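Local coordinates for protein thermotoga maritima TmcAL (Thermotoga maritima, PDB 5Y0T) that belongs to the HIGH nucleotidyl transferase family of the HUP clan and is modelled here with adenosine-5'-rp-alpha-thio-triphosphate, at residues R116-Y119 with E124-K127; D255-F260 with R312-S317; K370-E373 with P378-K381. All blocks are in the same frame, centred on the assembly; numbering follows the deposited sequence.

Contact 1: residues R116-Y119 with E124-K127; sequences RILY and EYQK
The aromatic side chain of Y125 meets I117 and L118 where two consecutive helices, 108-120 and 123-134, fold against each other as a helix-loop-helix unit with a very short connection. The packing is closest at the hydroxyl end of the tyrosine. There CD2 of L118 lies 3.4 Å from Y125 OH and 3.7 Å from Y125 CZ, so a single methyl branch abuts the far end of the ring. Towards the root of the ring the fit is slacker, with CG2 of I117 4.3 Å from Y125 CG. Both methyls approach the ring obliquely. Y125 reaches across the neighbouring helix; its CG, anti to the backbone N (chi1 164°), sets the ring beside I117 with the hydroxyl at L118. All three side chains are buried. Helix 139-153 adds A146 and R143 beside Y125 and Y150 beside I117, while V173 of helix 167-182 touches L118. The polar side is quite different: R116, Q126 and K127 are exposed and take no part in the apolar contact. R116 instead makes a long, weak ion pair with E120 of its own helix and also touches L180 of helix 167-182; its NH1 sits at the edge of the Y119 ring, in the ring plane.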
ATOM      1  N   ARG A 116     -12.852  33.356 -21.766  1.00 25.39           N
ATOM      2  CA  ARG A 116     -12.413  34.740 -21.545  1.00 28.35           C
ATOM      3  C   ARG A 116     -12.935  35.312 -20.208  1.00 27.25           C
ATOM      4  O   ARG A 116     -12.193  35.946 -19.444  1.00 27.43           O
ATOM      5  CB  ARG A 116     -12.861  35.615 -22.725  1.00 34.24           C
ATOM      6  CG  ARG A 116     -12.643  37.107 -22.552  1.00 44.22           C
ATOM      7  CD  ARG A 116     -11.171  37.463 -22.478  1.00 53.87           C
ATOM      8  NE  ARG A 116     -10.428  37.108 -23.686  1.00 54.77           N
ATOM      9  CZ  ARG A 116      -9.147  37.410 -23.882  1.00 49.78           C
ATOM     10  NH1 ARG A 116      -8.475  38.080 -22.952  1.00 50.43           N
ATOM     11  NH2 ARG A 116      -8.538  37.050 -25.004  1.00 45.51           N
ATOM     12  N   ILE A 117     -14.210  35.070 -19.918  1.00 25.38           N
ATOM     13  CA  ILE A 117     -14.790  35.503 -18.648  1.00 25.14           C
ATOM     14  C   ILE A 117     -14.076  34.862 -17.472  1.00 26.78           C
ATOM     15  O   ILE A 117     -13.709  35.549 -16.513  1.00 27.34           O
ATOM     16  CB  ILE A 117     -16.298  35.186 -18.583  1.00 28.11           C
ATOM     17  CG1 ILE A 117     -17.034  35.963 -19.671  1.00 29.35           C
ATOM     18  CG2 ILE A 117     -16.873  35.562 -17.215  1.00 33.14           C
ATOM     19  CD1 ILE A 117     -18.447  35.448 -19.951  1.00 32.65           C
ATOM     20  N   LEU A 118     -13.850  33.552 -17.546  1.00 28.75           N
ATOM     21  CA  LEU A 118     -13.157  32.847 -16.467  1.00 27.25           C
ATOM     22  C   LEU A 118     -11.706  33.298 -16.322  1.00 30.40           C
ATOM     23  O   LEU A 118     -11.129  33.246 -15.234  1.00 34.63           O
ATOM     24  CB  LEU A 118     -13.192  31.331 -16.695  1.00 28.07           C
ATOM     25  CG  LEU A 118     -14.573  30.684 -16.851  1.00 30.55           C
ATOM     26  CD1 LEU A 118     -14.423  29.194 -17.083  1.00 30.44           C
ATOM     27  CD2 LEU A 118     -15.445  30.956 -15.622  1.00 32.13           C
ATOM     28  N   TYR A 119     -11.109  33.714 -17.431  1.00 28.77           N
ATOM     29  CA  TYR A 119      -9.745  34.231 -17.420  1.00 25.21           C
ATOM     30  C   TYR A 119      -9.688  35.630 -16.811  1.00 29.02           C
ATOM     31  O   TYR A 119      -8.868  35.914 -15.938  1.00 31.78           O
ATOM     32  CB  TYR A 119      -9.181  34.243 -18.846  1.00 22.41           C
ATOM     33  CG  TYR A 119      -7.827  34.897 -18.988  1.00 23.68           C
ATOM     34  CD1 TYR A 119      -6.726  34.456 -18.246  1.00 23.42           C
ATOM     35  CD2 TYR A 119      -7.637  35.939 -19.884  1.00 26.64           C
ATOM     36  CE1 TYR A 119      -5.479  35.061 -18.382  1.00 27.58           C
ATOM     37  CE2 TYR A 119      -6.399  36.546 -20.030  1.00 33.05           C
ATOM     38  CZ  TYR A 119      -5.327  36.104 -19.280  1.00 31.70           C
ATOM     39  OH  TYR A 119      -4.108  36.722 -19.436  1.00 36.62           O
ATOM     40  N   GLU A 124     -18.378  41.244 -11.176  1.00 40.87           N
ATOM     41  CA  GLU A 124     -19.771  40.778 -11.166  1.00 44.59           C
ATOM     42  C   GLU A 124     -19.848  39.244 -11.250  1.00 40.99           C
ATOM     43  O   GLU A 124     -20.676  38.632 -10.578  1.00 39.38           O
ATOM     44  CB  GLU A 124     -20.578  41.394 -12.316  1.00 50.53           C
ATOM     45  CG  GLU A 124     -20.400  42.901 -12.516  1.00 58.13           C
ATOM     46  CD  GLU A 124     -19.512  43.229 -13.727  1.00 66.09           C
ATOM     47  OE1 GLU A 124     -18.319  42.823 -13.743  1.00 47.47           O
ATOM     48  OE2 GLU A 124     -20.018  43.888 -14.667  1.00 72.37           O
ATOM     49  N   TYR A 125     -19.006  38.631 -12.083  1.00 36.50           N
ATOM     50  CA  TYR A 125     -18.942  37.167 -12.131  1.00 37.03           C
ATOM     51  C   TYR A 125     -18.469  36.596 -10.798  1.00 38.19           C
ATOM     52  O   TYR A 125     -19.060  35.649 -10.279  1.00 35.17           O
ATOM     53  CB  TYR A 125     -18.014  36.659 -13.241  1.00 30.89           C
ATOM     54  CG  TYR A 125     -17.639  35.195 -13.038  1.00 29.53           C
ATOM     55  CD1 TYR A 125     -18.542  34.177 -13.345  1.00 29.81           C
ATOM     56  CD2 TYR A 125     -16.401  34.834 -12.501  1.00 28.69           C
ATOM     57  CE1 TYR A 125     -18.220  32.843 -13.141  1.00 26.51           C
ATOM     58  CE2 TYR A 125     -16.072  33.498 -12.294  1.00 30.33           C
ATOM     59  CZ  TYR A 125     -16.987  32.512 -12.620  1.00 29.68           C
ATOM     60  OH  TYR A 125     -16.670  31.191 -12.433  1.00 29.75           O
ATOM     61  N   GLN A 126     -17.390  37.162 -10.259  1.00 35.87           N
ATOM     62  CA  GLN A 126     -16.860  36.703  -8.978  1.00 39.85           C
ATOM     63  C   GLN A 126     -17.893  36.831  -7.864  1.00 34.72           C
ATOM     64  O   GLN A 126     -18.008  35.940  -7.026  1.00 41.03           O
ATOM     65  CB  GLN A 126     -15.602  37.477  -8.596  1.00 43.88           C
ATOM     66  CG  GLN A 126     -14.412  37.251  -9.515  1.00 50.61           C
ATOM     67  CD  GLN A 126     -13.113  37.693  -8.867  1.00 60.54           C
ATOM     68  OE1 GLN A 126     -12.536  38.714  -9.238  1.00 66.11           O
ATOM     69  NE2 GLN A 126     -12.656  36.931  -7.880  1.00 63.28           N
ATOM     70  N   LYS A 127     -18.629  37.937  -7.855  1.00 36.25           N
ATOM     71  CA  LYS A 127     -19.693  38.142  -6.860  1.00 38.54           C
ATOM     72  C   LYS A 127     -20.736  37.031  -6.950  1.00 43.79           C
ATOM     73  O   LYS A 127     -21.111  36.448  -5.939  1.00 44.96           O
ATOM     74  CB  LYS A 127     -20.381  39.497  -7.038  1.00 47.89           C
ATOM     75  CG  LYS A 127     -19.485  40.709  -6.896  1.00 62.06           C
ATOM     76  CD  LYS A 127     -18.727  40.729  -5.581  1.00 73.70           C
ATOM     77  CE  LYS A 127     -17.713  41.870  -5.564  1.00 77.98           C
ATOM     78  NZ  LYS A 127     -18.323  43.175  -5.963  1.00 76.01           N
TER

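Contact 2: residues D255-F260 with R312-S317; sequences DFLLSF and RLALFS
L257 faces A314 across a buried junction of helices 254-261 and 307-318, and the apolar part of the contact is light. L257 CD1 comes to 4.5 Å from A314 CB, while its second methyl, CD2, lies 4.2 Å from A314 O, so the forked end of the leucine spans both the methyl and the carbonyl of the alanine. The small side chain of A314 is consistent with the close backbones, the CA atoms of L257 and A314 being 7.0 Å apart. A second set of contacts is between ring and backbone. With CG anti to the backbone N (chi1 180°), F260 extends towards the other helix and brings CE1 to 3.6 Å from S317 O, which meets the ring obliquely. The junction is a helix-to-helix packing whose intervening chain holds helices and loops but no strand; Y293 of helix 293-300 touches both L257 and A314. Each of the two serines bonds back within its own helix. S317 OG donates to L313 O at 2.7 Å, and S317 N reaches that same oxygen from the opposite face of its carbonyl plane. S259 repeats this one-turn grip on D255 O, with OG at 2.9 Å. Helix 254-261 also meets the second subunit: F256 stacks on F256 of that subunit, and D255 forms a salt bridge with its R408.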
ATOM      1  N   ASP A 255      -8.749  -4.835  -4.778  1.00 22.18           N
ATOM      2  CA  ASP A 255      -8.359  -5.353  -3.468  1.00 22.39           C
ATOM      3  C   ASP A 255      -7.116  -4.617  -2.964  1.00 20.95           C
ATOM      4  O   ASP A 255      -7.007  -4.368  -1.758  1.00 25.36           O
ATOM      5  CB  ASP A 255      -8.099  -6.867  -3.494  1.00 27.48           C
ATOM      6  CG  ASP A 255      -9.372  -7.697  -3.343  1.00 28.28           C
ATOM      7  OD1 ASP A 255     -10.476  -7.130  -3.190  1.00 24.73           O
ATOM      8  OD2 ASP A 255      -9.265  -8.940  -3.351  1.00 29.93           O
ATOM      9  N   PHE A 256      -6.194  -4.249  -3.865  1.00 20.69           N
ATOM     10  CA  PHE A 256      -5.033  -3.475  -3.426  1.00 22.46           C
ATOM     11  C   PHE A 256      -5.461  -2.141  -2.832  1.00 24.41           C
ATOM     12  O   PHE A 256      -5.028  -1.783  -1.737  1.00 21.00           O
ATOM     13  CB  PHE A 256      -4.013  -3.192  -4.546  1.00 20.72           C
ATOM     14  CG  PHE A 256      -2.752  -2.562  -4.016  1.00 20.58           C
ATOM     15  CD1 PHE A 256      -2.666  -1.193  -3.829  1.00 20.29           C
ATOM     16  CD2 PHE A 256      -1.681  -3.351  -3.627  1.00 20.27           C
ATOM     17  CE1 PHE A 256      -1.528  -0.621  -3.285  1.00 21.07           C
ATOM     18  CE2 PHE A 256      -0.531  -2.781  -3.083  1.00 19.10           C
ATOM     19  CZ  PHE A 256      -0.461  -1.424  -2.911  1.00 20.40           C
ATOM     20  N   LEU A 257      -6.281  -1.399  -3.572  1.00 20.70           N
ATOM     21  CA  LEU A 257      -6.708  -0.072  -3.143  1.00 21.00           C
ATOM     22  C   LEU A 257      -7.403  -0.138  -1.789  1.00 23.68           C
ATOM     23  O   LEU A 257      -7.092   0.622  -0.862  1.00 24.24           O
ATOM     24  CB  LEU A 257      -7.643   0.546  -4.192  1.00 19.13           C
ATOM     25  CG  LEU A 257      -6.951   0.885  -5.507  1.00 26.33           C
ATOM     26  CD1 LEU A 257      -7.960   1.373  -6.542  1.00 25.95           C
ATOM     27  CD2 LEU A 257      -5.868   1.910  -5.272  1.00 25.71           C
ATOM     28  N   LEU A 258      -8.327  -1.085  -1.668  1.00 22.70           N
ATOM     29  CA  LEU A 258      -9.114  -1.196  -0.457  1.00 24.42           C
ATOM     30  C   LEU A 258      -8.217  -1.580   0.723  1.00 25.38           C
ATOM     31  O   LEU A 258      -8.332  -1.003   1.814  1.00 24.20           O
ATOM     32  CB  LEU A 258     -10.253  -2.208  -0.641  1.00 19.78           C
ATOM     33  CG  LEU A 258     -11.117  -2.462   0.605  1.00 29.12           C
ATOM     34  CD1 LEU A 258     -11.684  -1.149   1.134  1.00 27.14           C
ATOM     35  CD2 LEU A 258     -12.251  -3.447   0.307  1.00 30.62           C
ATOM     36  N   SER A 259      -7.319  -2.534   0.496  1.00 23.93           N
ATOM     37  CA  SER A 259      -6.405  -2.982   1.544  1.00 22.23           C
ATOM     38  C   SER A 259      -5.450  -1.856   1.950  1.00 23.95           C
ATOM     39  O   SER A 259      -5.157  -1.658   3.126  1.00 22.89           O
ATOM     40  CB  SER A 259      -5.609  -4.211   1.077  1.00 19.63           C
ATOM     41  OG  SER A 259      -6.455  -5.335   0.895  1.00 27.14           O
ATOM     42  N   PHE A 260      -4.975  -1.118   0.963  1.00 21.82           N
ATOM     43  CA  PHE A 260      -4.080   0.007   1.204  1.00 24.03           C
ATOM     44  C   PHE A 260      -4.777   1.074   2.087  1.00 24.88           C
ATOM     45  O   PHE A 260      -4.184   1.587   3.036  1.00 23.18           O
ATOM     46  CB  PHE A 260      -3.617   0.574  -0.152  1.00 23.15           C
ATOM     47  CG  PHE A 260      -2.686   1.754  -0.049  1.00 25.33           C
ATOM     48  CD1 PHE A 260      -3.193   3.043   0.064  1.00 22.38           C
ATOM     49  CD2 PHE A 260      -1.311   1.580  -0.097  1.00 25.49           C
ATOM     50  CE1 PHE A 260      -2.345   4.135   0.159  1.00 25.23           C
ATOM     51  CE2 PHE A 260      -0.449   2.680  -0.003  1.00 25.42           C
ATOM     52  CZ  PHE A 260      -0.976   3.957   0.127  1.00 23.97           C
ATOM     53  N   ARG A 312     -10.613   9.073  -8.679  1.00 26.58           N
ATOM     54  CA  ARG A 312      -9.407   9.909  -8.756  1.00 28.58           C
ATOM     55  C   ARG A 312      -8.765  10.010  -7.372  1.00 29.35           C
ATOM     56  O   ARG A 312      -7.555   9.866  -7.239  1.00 27.93           O
ATOM     57  CB  ARG A 312      -9.709  11.320  -9.289  1.00 29.18           C
ATOM     58  CG  ARG A 312      -9.805  11.439 -10.811  1.00 31.84           C
ATOM     59  CD  ARG A 312      -9.943  12.916 -11.285  1.00 21.89           C
ATOM     60  NE  ARG A 312     -11.207  13.518 -10.901  1.00 28.23           N
ATOM     61  CZ  ARG A 312     -12.281  13.542 -11.675  1.00 28.42           C
ATOM     62  NH1 ARG A 312     -12.238  12.986 -12.879  1.00 27.44           N
ATOM     63  NH2 ARG A 312     -13.394  14.115 -11.247  1.00 37.56           N
ATOM     64  N   LEU A 313      -9.577  10.248  -6.342  1.00 26.63           N
ATOM     65  CA  LEU A 313      -9.032  10.353  -4.986  1.00 27.58           C
ATOM     66  C   LEU A 313      -8.345   9.060  -4.522  1.00 26.21           C
ATOM     67  O   LEU A 313      -7.376   9.108  -3.765  1.00 26.04           O
ATOM     68  CB  LEU A 313     -10.128  10.738  -3.994  1.00 30.33           C
ATOM     69  CG  LEU A 313     -10.602  12.193  -4.048  1.00 38.42           C
ATOM     70  CD1 LEU A 313     -11.738  12.430  -3.052  1.00 32.95           C
ATOM     71  CD2 LEU A 313      -9.453  13.141  -3.778  1.00 38.26           C
ATOM     72  N   ALA A 314      -8.855   7.910  -4.953  1.00 24.35           N
ATOM     73  CA  ALA A 314      -8.202   6.639  -4.636  1.00 25.52           C
ATOM     74  C   ALA A 314      -6.815   6.540  -5.286  1.00 24.78           C
ATOM     75  O   ALA A 314      -5.884   6.046  -4.675  1.00 22.08           O
ATOM     76  CB  ALA A 314      -9.063   5.467  -5.066  1.00 26.92           C
ATOM     77  N   LEU A 315      -6.673   7.021  -6.520  1.00 20.50           N
ATOM     78  CA  LEU A 315      -5.367   7.000  -7.186  1.00 19.07           C
ATOM     79  C   LEU A 315      -4.411   7.986  -6.529  1.00 19.22           C
ATOM     80  O   LEU A 315      -3.251   7.663  -6.286  1.00 21.21           O
ATOM     81  CB  LEU A 315      -5.496   7.321  -8.680  1.00 20.60           C
ATOM     82  CG  LEU A 315      -6.230   6.293  -9.538  1.00 25.18           C
ATOM     83  CD1 LEU A 315      -6.097   6.663 -11.019  1.00 21.87           C
ATOM     84  CD2 LEU A 315      -5.677   4.909  -9.287  1.00 22.10           C
ATOM     85  N   PHE A 316      -4.909   9.179  -6.219  1.00 19.50           N
ATOM     86  CA  PHE A 316      -4.095  10.166  -5.506  1.00 24.06           C
ATOM     87  C   PHE A 316      -3.624   9.623  -4.163  1.00 23.10           C
ATOM     88  O   PHE A 316      -2.486   9.866  -3.742  1.00 22.51           O
ATOM     89  CB  PHE A 316      -4.863  11.464  -5.277  1.00 26.70           C
ATOM     90  CG  PHE A 316      -5.145  12.234  -6.535  1.00 36.89           C
ATOM     91  CD1 PHE A 316      -4.370  12.041  -7.668  1.00 32.87           C
ATOM     92  CD2 PHE A 316      -6.192  13.154  -6.581  1.00 45.69           C
ATOM     93  CE1 PHE A 316      -4.626  12.762  -8.831  1.00 42.76           C
ATOM     94  CE2 PHE A 316      -6.462  13.872  -7.741  1.00 49.24           C
ATOM     95  CZ  PHE A 316      -5.678  13.675  -8.867  1.00 45.59           C
ATOM     96  N   SER A 317      -4.494   8.881  -3.488  1.00 26.52           N
ATOM     97  CA  SER A 317      -4.114   8.301  -2.205  1.00 21.39           C
ATOM     98  C   SER A 317      -3.040   7.221  -2.346  1.00 24.40           C
ATOM     99  O   SER A 317      -2.038   7.225  -1.632  1.00 25.60           O
ATOM    100  CB  SER A 317      -5.341   7.722  -1.496  1.00 25.16           C
ATOM    101  OG  SER A 317      -6.302   8.732  -1.273  1.00 24.97           O
TER

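Contact 3: residues K370-E373 with P378-K381; sequences KVLE and PVDK. With EDO (1,2-ethanediol), chain G.
K381 runs its aliphatic chain obliquely across L372, near the end of helix 368-374. From CB the chain leaves with CG anti to the carbonyl carbon (chi1 -73°), and CG is the first atom to touch, 4.0 Å from L372 CD1. CD continues towards the main chain of the helix, and CE then arrives 3.7 Å from L372 O. A bend at the last torsion (chi4 71°) turns the ammonium NZ to a water 3.1 Å away. That water lies 3.0 Å from L372 O, to which it probably donates, so the lysine tip is linked through solvent to the same carbonyl that its CE touches directly. L372 is the buried member of the group: its CD1 is shared between K381 CG and V379 CG2, the latter at 3.6 Å, and F384 and L385 of helix 381-399 also pack on the leucine. V379 presents its other methyl, CG1, to a 1,2-ethanediol molecule, probably from the crystallisation liquor, whose O1 donates a weak hydrogen bond to P378 O. Between the two touching residues, D380 directs its carboxylate elsewhere, with OD2 in salt bridges to K328 and K332 and OD1 bonded to L383 N. D380 thus occupies the N-cap position of helix 381-399, the second helix of a helix-loop-helix connection.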
ATOM      1  N   LYS A 370      20.578  13.168 -16.147  1.00 24.62           N
ATOM      2  CA  LYS A 370      21.619  13.925 -16.838  1.00 24.64           C
ATOM      3  C   LYS A 370      20.982  15.068 -17.623  1.00 24.99           C
ATOM      4  O   LYS A 370      21.521  16.174 -17.670  1.00 26.86           O
ATOM      5  CB  LYS A 370      22.447  13.027 -17.773  1.00 24.28           C
ATOM      6  CG  LYS A 370      23.278  12.002 -17.025  1.00 26.95           C
ATOM      7  CD  LYS A 370      24.324  11.299 -17.916  1.00 32.01           C
ATOM      8  CE  LYS A 370      25.292  10.494 -17.039  1.00 32.42           C
ATOM      9  NZ  LYS A 370      26.397   9.842 -17.797  1.00 36.71           N
ATOM     10  N   VAL A 371      19.841  14.796 -18.241  1.00 17.28           N
ATOM     11  CA  VAL A 371      19.098  15.836 -18.941  1.00 18.16           C
ATOM     12  C   VAL A 371      18.806  16.998 -17.984  1.00 24.80           C
ATOM     13  O   VAL A 371      19.045  18.171 -18.310  1.00 24.17           O
ATOM     14  CB  VAL A 371      17.771  15.308 -19.532  1.00 22.89           C
ATOM     15  CG1 VAL A 371      16.911  16.475 -20.015  1.00 23.40           C
ATOM     16  CG2 VAL A 371      18.041  14.343 -20.685  1.00 24.36           C
ATOM     17  N   LEU A 372      18.326  16.666 -16.788  1.00 21.89           N
ATOM     18  CA  LEU A 372      17.968  17.684 -15.805  1.00 23.05           C
ATOM     19  C   LEU A 372      19.190  18.455 -15.317  1.00 20.05           C
ATOM     20  O   LEU A 372      19.153  19.684 -15.182  1.00 22.09           O
ATOM     21  CB  LEU A 372      17.249  17.044 -14.607  1.00 24.59           C
ATOM     22  CG  LEU A 372      16.860  18.031 -13.493  1.00 23.80           C
ATOM     23  CD1 LEU A 372      15.928  19.114 -14.019  1.00 19.56           C
ATOM     24  CD2 LEU A 372      16.246  17.322 -12.285  1.00 22.04           C
ATOM     25  N   GLU A 373      20.271  17.730 -15.049  1.00 24.21           N
ATOM     26  CA  GLU A 373      21.498  18.346 -14.545  1.00 29.49           C
ATOM     27  C   GLU A 373      22.060  19.334 -15.551  1.00 29.00           C
ATOM     28  O   GLU A 373      22.631  20.363 -15.181  1.00 26.07           O
ATOM     29  CB  GLU A 373      22.558  17.279 -14.220  1.00 41.08           C
ATOM     30  CG  GLU A 373      22.315  16.525 -12.915  1.00 58.07           C
ATOM     31  CD  GLU A 373      23.176  15.265 -12.765  1.00 70.33           C
ATOM     32  OE1 GLU A 373      23.043  14.574 -11.727  1.00 71.34           O
ATOM     33  OE2 GLU A 373      23.977  14.963 -13.679  1.00 72.48           O
ATOM     34  N   PRO A 378      15.238  26.934 -17.189  1.00 25.70           N
ATOM     35  CA  PRO A 378      15.192  27.167 -15.740  1.00 23.33           C
ATOM     36  C   PRO A 378      14.040  26.441 -15.063  1.00 24.78           C
ATOM     37  O   PRO A 378      13.158  27.067 -14.470  1.00 22.09           O
ATOM     38  CB  PRO A 378      15.019  28.686 -15.646  1.00 29.29           C
ATOM     39  CG  PRO A 378      14.232  29.022 -16.882  1.00 26.26           C
ATOM     40  CD  PRO A 378      14.759  28.098 -17.955  1.00 27.06           C
ATOM     41  N   VAL A 379      14.043  25.120 -15.156  1.00 21.34           N
ATOM     42  CA  VAL A 379      12.972  24.332 -14.557  1.00 22.49           C
ATOM     43  C   VAL A 379      13.127  24.253 -13.037  1.00 25.74           C
ATOM     44  O   VAL A 379      14.183  24.572 -12.468  1.00 22.99           O
ATOM     45  CB  VAL A 379      12.926  22.918 -15.153  1.00 19.33           C
ATOM     46  CG1 VAL A 379      12.703  23.008 -16.636  1.00 19.76           C
ATOM     47  CG2 VAL A 379      14.258  22.187 -14.893  1.00 24.27           C
ATOM     48  N   ASP A 380      12.046  23.858 -12.381  1.00 22.74           N
ATOM     49  CA  ASP A 380      12.075  23.578 -10.955  1.00 25.89           C
ATOM     50  C   ASP A 380      12.579  22.149 -10.805  1.00 24.09           C
ATOM     51  O   ASP A 380      11.889  21.193 -11.176  1.00 20.66           O
ATOM     52  CB  ASP A 380      10.672  23.753 -10.370  1.00 21.33           C
ATOM     53  CG  ASP A 380      10.605  23.524  -8.871  1.00 24.53           C
ATOM     54  OD1 ASP A 380      11.315  22.648  -8.347  1.00 25.46           O
ATOM     55  OD2 ASP A 380       9.798  24.221  -8.223  1.00 24.36           O
ATOM     56  N   LYS A 381      13.764  21.997 -10.224  1.00 23.02           N
ATOM     57  CA  LYS A 381      14.429  20.695 -10.234  1.00 24.16           C
ATOM     58  C   LYS A 381      13.714  19.697  -9.338  1.00 21.77           C
ATOM     59  O   LYS A 381      13.471  18.548  -9.740  1.00 24.72           O
ATOM     60  CB  LYS A 381      15.897  20.833  -9.815  1.00 27.80           C
ATOM     61  CG  LYS A 381      16.762  21.485 -10.895  1.00 34.44           C
ATOM     62  CD  LYS A 381      18.238  21.184 -10.666  1.00 48.08           C
ATOM     63  CE  LYS A 381      19.071  21.444 -11.918  1.00 47.49           C
ATOM     64  NZ  LYS A 381      19.193  22.892 -12.209  1.00 52.04           N
TER
HETATM   65  C1  EDO G1003       9.325  25.305 -16.219  1.00 34.59           C
HETATM   66  O1  EDO G1003      10.453  26.187 -16.383  1.00 45.90           O
HETATM   67  C2  EDO G1003       8.085  26.114 -15.832  1.00 33.06           C
HETATM   68  O2  EDO G1003       8.006  26.232 -14.391  1.00 30.77           O
HETATM   69  O   HOH W   1      20.145  22.532 -15.108  1.00 35.51           O

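Along the chain the three contacts follow in series, with neither nesting nor crossing. Contact 1 comes first and closes the short turn from helix 108-120 into helix 123-134. Contact 2 is the long-range one: 51 residues, including helices 266-270, 279-289 and 293-300, lie between its segments, and it brings helix 307-318 back against helix 254-261 beside the second subunit. Contact 3 then closes the loop from helix 368-374 into helix 381-399. They are well separated in space, with nearest atoms about 16 Å apart for contacts 1 and 2, about 18 Å for contacts 2 and 3, and about 20 Å for contacts 1 and 3.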